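Local atomic coordinates of putative exported protein (Bordetella pertussis Tohama I, PDB entry 2PFY), a protein that binds pyroglutamic acid as an extracytoplasmic solute receptor, probably delivering it to a tripartite ATP-independent periplasmic (TRAP) transporter. Residues V67-D80 and L95-L107. Numbering follows the deposited sequence.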
loop_
_atom_site.group_PDB
_atom_site.type_symbol
_atom_site.label_atom_id
_atom_site.label_comp_id
_atom_site.label_asym_id
_atom_site.label_seq_id
_atom_site.Cartn_x
_atom_site.Cartn_y
_atom_site.Cartn_z
ATOM N N VAL A 67 -4.427 1.139 1.086
ATOM C CA VAL A 67 -5.743 0.565 1.444
ATOM C C VAL A 67 -5.794 0.208 2.936
ATOM O O VAL A 67 -6.728 0.620 3.673
ATOM C CB VAL A 67 -6.077 -0.700 0.556
ATOM C CG1 VAL A 67 -7.347 -1.425 1.071
ATOM C CG2 VAL A 67 -6.218 -0.306 -0.915
ATOM N N SER A 68 -4.758 -0.507 3.396
ATOM C CA SER A 68 -4.678 -0.948 4.784
ATOM C C SER A 68 -4.521 0.187 5.807
ATOM O O SER A 68 -4.548 -0.063 7.014
ATOM C CB SER A 68 -3.564 -1.998 4.936
ATOM O OG SER A 68 -2.328 -1.448 4.496
ATOM N N ALA A 69 -4.386 1.439 5.349
ATOM C CA ALA A 69 -4.483 2.590 6.262
ATOM C C ALA A 69 -5.893 2.702 6.887
ATOM O O ALA A 69 -6.063 3.351 7.920
ATOM C CB ALA A 69 -4.106 3.903 5.563
ATOM N N LEU A 70 -6.881 2.079 6.256
ATOM C CA LEU A 70 -8.253 2.045 6.798
ATOM C C LEU A 70 -8.555 0.825 7.682
ATOM O O LEU A 70 -9.683 0.678 8.168
ATOM C CB LEU A 70 -9.283 2.178 5.669
ATOM C CG LEU A 70 -9.480 3.586 5.031
ATOM C CD1 LEU A 70 -8.202 4.160 4.408
ATOM C CD2 LEU A 70 -10.572 3.499 3.981
ATOM N N GLY A 71 -7.530 -0.007 7.920
ATOM C CA GLY A 71 -7.666 -1.300 8.598
ATOM C C GLY A 71 -8.146 -1.253 10.044
ATOM O O GLY A 71 -8.965 -2.072 10.453
ATOM N N ASN A 72 -7.646 -0.297 10.822
ATOM C CA ASN A 72 -8.101 -0.149 12.204
ATOM C C ASN A 72 -9.618 0.063 12.259
ATOM O O ASN A 72 -10.315 -0.567 13.054
ATOM C CB ASN A 72 -7.360 0.994 12.891
ATOM C CG ASN A 72 -6.794 0.596 14.240
ATOM O OD1 ASN A 72 -7.453 -0.098 15.027
ATOM N ND2 ASN A 72 -5.573 1.049 14.529
ATOM N N GLU A 73 -10.126 0.910 11.373
ATOM C CA GLU A 73 -11.552 1.218 11.303
ATOM C C GLU A 73 -12.424 0.098 10.716
ATOM O O GLU A 73 -13.569 -0.091 11.136
ATOM C CB GLU A 73 -11.765 2.526 10.532
ATOM C CG GLU A 73 -11.319 3.781 11.303
ATOM C CD GLU A 73 -9.800 3.918 11.444
ATOM O OE1 GLU A 73 -9.058 3.555 10.489
ATOM O OE2 GLU A 73 -9.349 4.397 12.510
ATOM N N ASP A 74 -11.900 -0.646 9.750
ATOM C CA ASP A 74 -12.676 -1.699 9.115
ATOM C C ASP A 74 -11.730 -2.773 8.602
ATOM O O ASP A 74 -10.961 -2.517 7.681
ATOM C CB ASP A 74 -13.551 -1.122 7.989
ATOM C CG ASP A 74 -14.416 -2.173 7.304
ATOM O OD1 ASP A 74 -14.101 -3.375 7.405
ATOM O OD2 ASP A 74 -15.421 -1.805 6.653
ATOM N N PRO A 75 -11.815 -3.998 9.176
ATOM C CA PRO A 75 -10.839 -5.071 8.946
ATOM C C PRO A 75 -10.701 -5.533 7.505
ATOM O O PRO A 75 -9.649 -6.026 7.129
ATOM C CB PRO A 75 -11.382 -6.238 9.799
ATOM C CG PRO A 75 -12.295 -5.612 10.792
ATOM C CD PRO A 75 -12.889 -4.427 10.104
ATOM N N LEU A 76 -11.753 -5.403 6.709
ATOM C CA LEU A 76 -11.685 -5.835 5.321
ATOM C C LEU A 76 -10.587 -5.064 4.555
ATOM O O LEU A 76 -10.137 -5.523 3.496
ATOM C CB LEU A 76 -13.033 -5.645 4.607
ATOM C CG LEU A 76 -14.263 -6.339 5.233
ATOM C CD1 LEU A 76 -15.575 -6.029 4.450
ATOM C CD2 LEU A 76 -14.047 -7.845 5.363
ATOM N N PHE A 77 -10.199 -3.901 5.084
ATOM C CA PHE A 77 -9.226 -3.017 4.385
ATOM C C PHE A 77 -7.753 -3.438 4.628
ATOM O O PHE A 77 -6.817 -2.878 4.029
ATOM C CB PHE A 77 -9.463 -1.543 4.759
ATOM C CG PHE A 77 -10.704 -0.933 4.110
ATOM C CD1 PHE A 77 -10.597 -0.189 2.952
ATOM C CD2 PHE A 77 -11.983 -1.121 4.665
ATOM C CE1 PHE A 77 -11.727 0.375 2.332
ATOM C CE2 PHE A 77 -13.124 -0.567 4.046
ATOM C CZ PHE A 77 -12.991 0.188 2.886
ATOM N N GLU A 78 -7.542 -4.430 5.492
ATOM C CA GLU A 78 -6.167 -4.916 5.735
ATOM C C GLU A 78 -5.936 -6.405 5.452
ATOM O O GLU A 78 -4.906 -6.973 5.866
ATOM C CB GLU A 78 -5.695 -4.550 7.154
ATOM C CG GLU A 78 -6.470 -5.293 8.239
ATOM C CD GLU A 78 -6.093 -4.891 9.649
ATOM O OE1 GLU A 78 -5.663 -3.735 9.886
ATOM O OE2 GLU A 78 -6.256 -5.752 10.536
ATOM N N ILE A 79 -6.858 -7.048 4.745
ATOM C CA ILE A 79 -6.622 -8.438 4.356
ATOM C C ILE A 79 -5.386 -8.589 3.447
ATOM O O ILE A 79 -4.770 -9.648 3.412
ATOM C CB ILE A 79 -7.908 -9.144 3.732
ATOM C CG1 ILE A 79 -7.758 -10.665 3.653
ATOM C CG2 ILE A 79 -8.246 -8.624 2.337
ATOM C CD1 ILE A 79 -7.533 -11.381 4.979
ATOM N N ASP A 80 -5.028 -7.526 2.735
ATOM C CA ASP A 80 -3.870 -7.527 1.848
ATOM C C ASP A 80 -2.534 -7.493 2.599
ATOM O O ASP A 80 -1.451 -7.560 1.976
ATOM C CB ASP A 80 -3.966 -6.361 0.821
ATOM C CG ASP A 80 -3.785 -4.979 1.463
ATOM O OD1 ASP A 80 -3.506 -4.890 2.675
ATOM O OD2 ASP A 80 -3.937 -3.962 0.755
ATOM N N LEU A 95 -6.988 -12.261 -4.664
ATOM C CA LEU A 95 -7.434 -11.663 -3.412
ATOM C C LEU A 95 -8.083 -10.282 -3.649
ATOM O O LEU A 95 -9.123 -9.968 -3.057
ATOM C CB LEU A 95 -6.280 -11.594 -2.389
ATOM C CG LEU A 95 -6.581 -11.015 -0.988
ATOM C CD1 LEU A 95 -7.735 -11.794 -0.248
ATOM C CD2 LEU A 95 -5.346 -10.936 -0.099
ATOM N N TRP A 96 -7.474 -9.470 -4.519
ATOM C CA TRP A 96 -7.963 -8.121 -4.814
ATOM C C TRP A 96 -9.352 -8.171 -5.472
ATOM O O TRP A 96 -10.261 -7.423 -5.116
ATOM C CB TRP A 96 -6.950 -7.333 -5.668
ATOM C CG TRP A 96 -7.498 -5.996 -6.162
ATOM C CD1 TRP A 96 -7.801 -5.662 -7.455
ATOM C CD2 TRP A 96 -7.850 -4.852 -5.367
ATOM N NE1 TRP A 96 -8.288 -4.384 -7.521
ATOM C CE2 TRP A 96 -8.334 -3.859 -6.260
ATOM C CE3 TRP A 96 -7.769 -4.553 -3.988
ATOM C CZ2 TRP A 96 -8.767 -2.598 -5.826
ATOM C CZ3 TRP A 96 -8.196 -3.300 -3.552
ATOM C CH2 TRP A 96 -8.684 -2.329 -4.480
ATOM N N LYS A 97 -9.497 -9.070 -6.432
ATOM C CA LYS A 97 -10.768 -9.271 -7.131
ATOM C C LYS A 97 -11.910 -9.621 -6.129
ATOM O O LYS A 97 -13.025 -9.116 -6.261
ATOM C CB LYS A 97 -10.579 -10.354 -8.189
ATOM C CG LYS A 97 -10.835 -9.893 -9.634
ATOM C CD LYS A 97 -11.129 -11.130 -10.547
ATOM C CE LYS A 97 -12.598 -11.157 -11.044
ATOM N NZ LYS A 97 -13.227 -12.509 -10.889
ATOM N N ALA A 98 -11.608 -10.432 -5.112
ATOM C CA ALA A 98 -12.534 -10.744 -3.995
ATOM C C ALA A 98 -12.720 -9.602 -2.985
ATOM O O ALA A 98 -13.771 -9.506 -2.330
ATOM C CB ALA A 98 -12.042 -11.994 -3.228
ATOM N N THR A 99 -11.690 -8.770 -2.820
ATOM C CA THR A 99 -11.704 -7.702 -1.808
ATOM C C THR A 99 -12.413 -6.444 -2.317
ATOM O O THR A 99 -13.233 -5.830 -1.591
ATOM C CB THR A 99 -10.268 -7.347 -1.368
ATOM O OG1 THR A 99 -9.628 -8.517 -0.850
ATOM C CG2 THR A 99 -10.251 -6.283 -0.304
ATOM N N ARG A 100 -12.096 -6.080 -3.562
ATOM C CA ARG A 100 -12.531 -4.817 -4.162
ATOM C C ARG A 100 -14.036 -4.483 -4.006
ATOM O O ARG A 100 -14.359 -3.391 -3.532
ATOM C CB ARG A 100 -12.150 -4.772 -5.634
ATOM C CG ARG A 100 -12.135 -3.361 -6.167
ATOM C CD ARG A 100 -11.996 -3.301 -7.660
ATOM N NE ARG A 100 -12.255 -1.930 -8.092
ATOM C CZ ARG A 100 -11.834 -1.425 -9.239
ATOM N NH1 ARG A 100 -11.171 -2.201 -10.076
ATOM N NH2 ARG A 100 -12.086 -0.165 -9.551
ATOM N N PRO A 101 -14.952 -5.406 -4.428
ATOM C CA PRO A 101 -16.367 -4.983 -4.350
ATOM C C PRO A 101 -16.830 -4.713 -2.922
ATOM O O PRO A 101 -17.627 -3.799 -2.713
ATOM C CB PRO A 101 -17.146 -6.142 -5.012
ATOM C CG PRO A 101 -16.222 -7.268 -5.102
ATOM C CD PRO A 101 -14.813 -6.746 -5.034
ATOM N N LEU A 102 -16.330 -5.487 -1.959
ATOM C CA LEU A 102 -16.599 -5.239 -0.545
ATOM C C LEU A 102 -16.107 -3.878 -0.058
ATOM O O LEU A 102 -16.811 -3.171 0.688
ATOM C CB LEU A 102 -16.000 -6.359 0.316
ATOM C CG LEU A 102 -16.749 -7.693 0.239
ATOM C CD1 LEU A 102 -15.917 -8.806 0.890
ATOM C CD2 LEU A 102 -18.126 -7.569 0.893
ATOM N N LEU A 103 -14.893 -3.508 -0.466
ATOM C CA LEU A 103 -14.357 -2.186 -0.134
ATOM C C LEU A 103 -15.178 -1.052 -0.760
ATOM O O LEU A 103 -15.361 -0.022 -0.155
ATOM C CB LEU A 103 -12.897 -2.060 -0.610
ATOM C CG LEU A 103 -11.862 -3.092 -0.105
ATOM C CD1 LEU A 103 -10.430 -2.579 -0.299
ATOM C CD2 LEU A 103 -12.047 -3.473 1.366
ATOM N N ALA A 104 -15.632 -1.257 -1.985
ATOM C CA ALA A 104 -16.355 -0.245 -2.728
ATOM C C ALA A 104 -17.701 0.011 -2.046
ATOM O O ALA A 104 -18.179 1.164 -1.953
ATOM C CB ALA A 104 -16.522 -0.691 -4.208
ATOM N N GLN A 105 -18.284 -1.070 -1.528
ATOM C CA GLN A 105 -19.524 -0.961 -0.799
ATOM C C GLN A 105 -19.332 -0.307 0.549
ATOM O O GLN A 105 -20.082 0.611 0.885
ATOM C CB GLN A 105 -20.229 -2.320 -0.709
ATOM C CG GLN A 105 -20.886 -2.698 -2.056
ATOM C CD GLN A 105 -21.506 -1.484 -2.819
ATOM O OE1 GLN A 105 -22.399 -0.773 -2.301
ATOM N NE2 GLN A 105 -21.028 -1.254 -4.052
ATOM N N ARG A 106 -18.297 -0.712 1.284
ATOM C CA ARG A 106 -17.997 -0.085 2.588
ATOM C C ARG A 106 -17.668 1.398 2.432
ATOM O O ARG A 106 -18.034 2.208 3.292
ATOM C CB ARG A 106 -16.877 -0.807 3.359
ATOM C CG ARG A 106 -17.195 -2.266 3.794
ATOM C CD ARG A 106 -18.143 -2.359 5.022
ATOM N NE ARG A 106 -18.533 -3.749 5.315
ATOM C CZ ARG A 106 -17.992 -4.526 6.254
ATOM N NH1 ARG A 106 -17.008 -4.092 7.032
ATOM N NH2 ARG A 106 -18.422 -5.765 6.404
ATOM N N LEU A 107 -16.975 1.755 1.353
ATOM C CA LEU A 107 -16.658 3.164 1.107
ATOM C C LEU A 107 -17.881 3.995 0.690
ATOM O O LEU A 107 -18.039 5.139 1.110
ATOM C CB LEU A 107 -15.556 3.295 0.051
ATOM C CG LEU A 107 -14.141 2.856 0.476
ATOM C CD1 LEU A 107 -13.299 2.822 -0.777
ATOM C CD2 LEU A 107 -13.505 3.752 1.557
#
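Asp74 OD2 takes a hydrogen bond from Arg106 NH1 (2.8 Å, 158° at the hydrogen), forming a salt bridge. The donor arrives on the syn side but tilted out of the carboxylate plane, while OD2 lies close to the guanidinium plane. Asp74 OD1 accepts from the backbone N of Leu76 at 3.2 Å, closing an Asx turn; aspartate suits this place because one short side chain can fold back on its own turn and still meet the helix. Arg106 is bent at chi2 (-77°), and its long chain lets the guanidinium carry Leu76 CD1 on one face, 3.4 Å from Arg106 CZ, while bonding at its edge. Arg106 NH2 makes a second salt bridge, to Asp291 of helix 290-300. In this DctP-type periplasmic receptor, the contact packs the chain leaving strand 62-66, with its two 3-10 turns, against helix 89-108, beside strands 112-119 and 208-214. Phe77 offers a flat face to a methyl, Leu103 CD2, 3.8 Å from its ring centroid and 4° off the normal, a CH-pi contact; Leu107 CG and Arg106 CB border its edge. The branched Leu103 divides the work: CD2 also packs against Leu76, and CD1 reaches Val67 CG1 at 3.6 Å. One turn back from Leu103, Thr99 OG1 returns its hydrogen to Leu95 O (2.7 Å), which satisfies the buried hydroxyl and lets it lie against the apolar Ile79 CG2. Leu95 CD1 meets Ile79 CG1 at 4.1 Å.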